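Local coordinates for Lpg0393 helical bundle domain-containing protein (Legionella pneumophila subsp. pneumophila str. Philadelphia 1, PDB 4R0G) that probably acts as a guanine-nucleotide exchange factor for the small GTPases Rab5, Rab21 and Rab22 through a VPS9-like domain, at residues V119-L122 with M123-N126. Sequence-based numbering, arbitrary orientation.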
loop_
_atom_site.group_PDB
_atom_site.type_symbol
_atom_site.label_atom_id
_atom_site.label_comp_id
_atom_site.label_asym_id
_atom_site.label_seq_id
_atom_site.Cartn_x
_atom_site.Cartn_y
_atom_site.Cartn_z
ATOM N N VAL A 119 -13.016 21.394 26.187
ATOM C CA VAL A 119 -12.592 21.864 24.868
ATOM C C VAL A 119 -13.717 21.761 23.850
ATOM O O VAL A 119 -13.961 22.700 23.087
ATOM C CB VAL A 119 -11.342 21.122 24.362
ATOM C CG1 VAL A 119 -10.977 21.572 22.948
ATOM C CG2 VAL A 119 -10.183 21.373 25.298
ATOM N N LEU A 120 -14.416 20.630 23.855
ATOM C CA LEU A 120 -15.567 20.452 22.975
ATOM C C LEU A 120 -16.585 21.560 23.216
ATOM O O LEU A 120 -17.252 22.017 22.293
ATOM C CB LEU A 120 -16.199 19.062 23.154
ATOM C CG LEU A 120 -15.334 17.865 22.741
ATOM C CD1 LEU A 120 -16.043 16.540 22.969
ATOM C CD2 LEU A 120 -14.880 17.959 21.285
ATOM N N GLN A 121 -16.689 22.018 24.455
ATOM C CA GLN A 121 -17.573 23.145 24.719
ATOM C C GLN A 121 -17.041 24.455 24.159
ATOM O O GLN A 121 -17.812 25.234 23.602
ATOM C CB GLN A 121 -17.932 23.268 26.197
ATOM C CG GLN A 121 -19.350 22.792 26.472
ATOM C CD GLN A 121 -19.870 23.245 27.810
ATOM O OE1 GLN A 121 -20.242 24.415 27.982
ATOM N NE2 GLN A 121 -19.905 22.321 28.776
ATOM N N LEU A 122 -15.734 24.684 24.306
ATOM C CA LEU A 122 -15.084 25.856 23.737
ATOM C C LEU A 122 -15.336 25.837 22.245
ATOM O O LEU A 122 -15.585 26.876 21.621
ATOM C CB LEU A 122 -13.574 25.818 23.985
ATOM C CG LEU A 122 -12.840 27.164 24.163
ATOM C CD1 LEU A 122 -11.315 27.074 23.924
ATOM C CD2 LEU A 122 -13.447 28.316 23.361
ATOM N N MET A 123 -15.280 24.639 21.679
ATOM C CA MET A 123 -15.338 24.515 20.240
ATOM C C MET A 123 -16.712 24.934 19.780
ATOM O O MET A 123 -16.849 25.693 18.824
ATOM C CB MET A 123 -15.004 23.090 19.795
ATOM C CG MET A 123 -13.540 22.665 20.080
ATOM S SD MET A 123 -12.332 23.441 18.993
ATOM C CE MET A 123 -11.215 24.061 20.216
ATOM N N THR A 124 -17.732 24.493 20.504
ATOM C CA THR A 124 -19.113 24.846 20.148
ATOM C C THR A 124 -19.446 26.312 20.400
ATOM O O THR A 124 -20.287 26.869 19.721
ATOM C CB THR A 124 -20.153 23.934 20.831
ATOM O OG1 THR A 124 -20.044 24.063 22.249
ATOM C CG2 THR A 124 -19.919 22.476 20.433
ATOM N N MET A 125 -18.803 26.923 21.386
ATOM C CA MET A 125 -19.022 28.341 21.675
ATOM C C MET A 125 -18.520 29.191 20.518
ATOM O O MET A 125 -19.138 30.182 20.122
ATOM C CB MET A 125 -18.258 28.769 22.942
ATOM C CG MET A 125 -18.661 28.085 24.251
ATOM S SD MET A 125 -20.311 28.516 24.868
ATOM C CE MET A 125 -21.287 27.183 24.208
ATOM N N ASN A 126 -17.367 28.790 19.999
ATOM C CA ASN A 126 -16.697 29.530 18.950
ATOM C C ASN A 126 -17.317 29.279 17.582
ATOM O O ASN A 126 -17.100 30.038 16.637
ATOM C CB ASN A 126 -15.210 29.198 18.958
ATOM C CG ASN A 126 -14.485 29.806 20.150
ATOM O OD1 ASN A 126 -15.046 30.625 20.877
ATOM N ND2 ASN A 126 -13.223 29.421 20.342
#
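Thr-124 and Gln-121 meet through a hydroxyl and a carbonyl: OG1 donates to Gln-121 O at 2.9 Å, one helical turn back. A chi1 of 61° sets OG1 between the backbone N and the carbonyl carbon of its own residue, and from there it can reach back along the helix. The same Gln-121 O also accepts Met-125 N at 3.0 Å, and both donors approach from one face of the carbonyl plane, the hydroxyl at the more bent C=O angle of 116°. Three further i to i+4 bonds follow the alpha-helical pattern: Met-123 N to Val-119 O (2.7 Å), Thr-124 N to Leu-120 O (3.1 Å) and Asn-126 N to Leu-122 O (3.1 Å). Each of the four carbonyls from Val-119 to Leu-122 therefore has an amide donor. On the face turned to helix 40-53, Val-119 and Met-123 lie side by side, CG1 against CE at 3.7 Å, and both touch Phe-49, as does Leu-122. Leu-122 reaches the carboxamide of Asn-126 with CD2, but the polar partner of Asn-126 ND2 is His-107 O, in the loop before this helix. Chemically, then, the four carbonyls are paired within the helix, a hydroxyl bond is added on an exposed side, the side-chain carboxamide of the buried Asn-126 is bonded to the preceding loop, and Val-119, Leu-122 and Met-123 pack on Phe-49 by apolar contact.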